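Local coordinates for protein 6-phosphogluconate dehydrogenase (Pseudomonas syringae, PDB 5U5G) that binds NADP+ and (2-oxopropyl)phosphonic acid and probably works as an NADP-dependent reductase at a late stage of fosfomycin biosynthesis, at residues A109-Q113 / Q114-Y118. Numbering follows the deposited sequence.
Sequences AAFAQ and QGADY
F111 and Y118 meet where the chain leaves helix 101-113 and turns into strand 117-124. CB of Y118 sits over one face of the F111 ring, 22° off the normal and 4.0 Å from the ring centroid, a CH-pi contact. It is displaced toward the CG side, and Y118 CB lies 3.7 Å from F111 CG. The two rings are oblique, planes at 54° and centroids 5.4 Å apart, and they touch through F111 CE1 and Y118 CD1. The chi1 of Y118, -172°, sets its ring trans to the backbone N and brings CD1 beside F111 CE1; the tyrosine OH is hydrogen-bonded to D95. The methyl of A116 adds an apolar touch, its CB 4.0 Å from F111 CD2; L84 and L87 also pack on the phenylalanine.

The backbone bonds belong to a Schellman motif. A116 N donates to F111 O at 3.0 Å, and this 6→1 bond encloses the 5→2 bond from G115 N to A112 O, at 2.9 Å. G115 makes the reversal with positive phi. This turn closes the helix of the beta-alpha-beta unit formed by strand 92-95, helix 101-113 and strand 117-124 in the Rossmann-type NADP-binding domain, and the chain enters the sheet at once: D117 makes backbone hydrogen bonds with D91 and V93. Q114 N is held less firmly, with weak bonds to A110 O and F111 O. The side chain of Q114 bends at chi2 and lies beside the last helical turn, CG 3.6 Å from A110 O, and the residue is exposed to solvent.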
loop_
_atom_site.group_PDB
_atom_site.type_symbol
_atom_site.label_atom_id
_atom_site.label_comp_id
_atom_site.label_asym_id
_atom_site.label_seq_id
_atom_site.Cartn_x
_atom_site.Cartn_y
_atom_site.Cartn_z
ATOM N N ALA A 109 -17.714 -21.767 -20.131
ATOM C CA ALA A 109 -18.231 -22.985 -20.750
ATOM C C ALA A 109 -19.504 -22.718 -21.542
ATOM O O ALA A 109 -19.670 -23.244 -22.650
ATOM C CB ALA A 109 -18.486 -24.053 -19.687
ATOM N N ALA A 110 -20.418 -21.911 -20.996
ATOM C CA ALA A 110 -21.668 -21.649 -21.708
ATOM C C ALA A 110 -21.409 -20.924 -23.021
ATOM O O ALA A 110 -22.041 -21.228 -24.044
ATOM C CB ALA A 110 -22.633 -20.853 -20.827
ATOM N N PHE A 111 -20.472 -19.971 -23.023
ATOM C CA PHE A 111 -20.145 -19.276 -24.268
ATOM C C PHE A 111 -19.555 -20.236 -25.291
ATOM O O PHE A 111 -19.920 -20.191 -26.472
ATOM C CB PHE A 111 -19.171 -18.124 -24.007
ATOM C CG PHE A 111 -19.846 -16.817 -23.660
ATOM C CD1 PHE A 111 -20.570 -16.683 -22.480
ATOM C CD2 PHE A 111 -19.713 -15.709 -24.493
ATOM C CE1 PHE A 111 -21.186 -15.468 -22.146
ATOM C CE2 PHE A 111 -20.316 -14.488 -24.162
ATOM C CZ PHE A 111 -21.065 -14.371 -22.998
ATOM N N ALA A 112 -18.632 -21.106 -24.854
ATOM C CA ALA A 112 -17.973 -22.023 -25.778
ATOM C C ALA A 112 -18.986 -22.924 -26.478
ATOM O O ALA A 112 -18.869 -23.179 -27.682
ATOM C CB ALA A 112 -16.927 -22.854 -25.033
ATOM N N GLN A 113 -20.002 -23.391 -25.742
ATOM C CA GLN A 113 -21.065 -24.191 -26.340
ATOM C C GLN A 113 -21.723 -23.473 -27.516
ATOM O O GLN A 113 -22.047 -24.106 -28.526
ATOM C CB GLN A 113 -22.121 -24.537 -25.294
ATOM C CG GLN A 113 -21.713 -25.575 -24.271
ATOM C CD GLN A 113 -22.724 -25.667 -23.141
ATOM O OE1 GLN A 113 -22.360 -25.671 -21.957
ATOM N NE2 GLN A 113 -24.011 -25.715 -23.500
ATOM N N GLN A 114 -21.946 -22.162 -27.398
ATOM C CA GLN A 114 -22.554 -21.372 -28.468
ATOM C C GLN A 114 -21.571 -21.004 -29.579
ATOM O O GLN A 114 -21.953 -20.278 -30.507
ATOM C CB GLN A 114 -23.160 -20.071 -27.913
ATOM C CG GLN A 114 -24.168 -20.207 -26.782
ATOM C CD GLN A 114 -25.484 -20.817 -27.227
ATOM O OE1 GLN A 114 -26.437 -20.106 -27.554
ATOM N NE2 GLN A 114 -25.545 -22.146 -27.233
ATOM N N GLY A 115 -20.320 -21.455 -29.508
ATOM C CA GLY A 115 -19.332 -20.988 -30.462
ATOM C C GLY A 115 -18.918 -19.542 -30.290
ATOM O O GLY A 115 -18.415 -18.933 -31.236
ATOM N N ALA A 116 -19.121 -18.968 -29.108
ATOM C CA ALA A 116 -18.699 -17.610 -28.789
ATOM C C ALA A 116 -17.591 -17.662 -27.740
ATOM O O ALA A 116 -17.194 -18.736 -27.284
ATOM C CB ALA A 116 -19.893 -16.774 -28.312
ATOM N N ASP A 117 -17.079 -16.489 -27.361
ATOM C CA ASP A 117 -15.982 -16.399 -26.403
ATOM C C ASP A 117 -16.315 -15.455 -25.259
ATOM O O ASP A 117 -16.622 -14.279 -25.483
ATOM C CB ASP A 117 -14.691 -15.925 -27.062
ATOM C CG ASP A 117 -13.865 -17.074 -27.598
ATOM O OD1 ASP A 117 -13.120 -17.698 -26.801
ATOM O OD2 ASP A 117 -13.973 -17.347 -28.809
ATOM N N TYR A 118 -16.230 -15.972 -24.037
ATOM C CA TYR A 118 -16.214 -15.151 -22.833
ATOM C C TYR A 118 -14.773 -14.744 -22.540
ATOM O O TYR A 118 -13.880 -15.599 -22.514
ATOM C CB TYR A 118 -16.809 -15.937 -21.661
ATOM C CG TYR A 118 -17.031 -15.155 -20.371
ATOM C CD1 TYR A 118 -18.050 -14.208 -20.276
ATOM C CD2 TYR A 118 -16.255 -15.405 -19.237
ATOM C CE1 TYR A 118 -18.276 -13.510 -19.095
ATOM C CE2 TYR A 118 -16.467 -14.712 -18.051
ATOM C CZ TYR A 118 -17.479 -13.763 -17.988
ATOM O OH TYR A 118 -17.693 -13.075 -16.815
#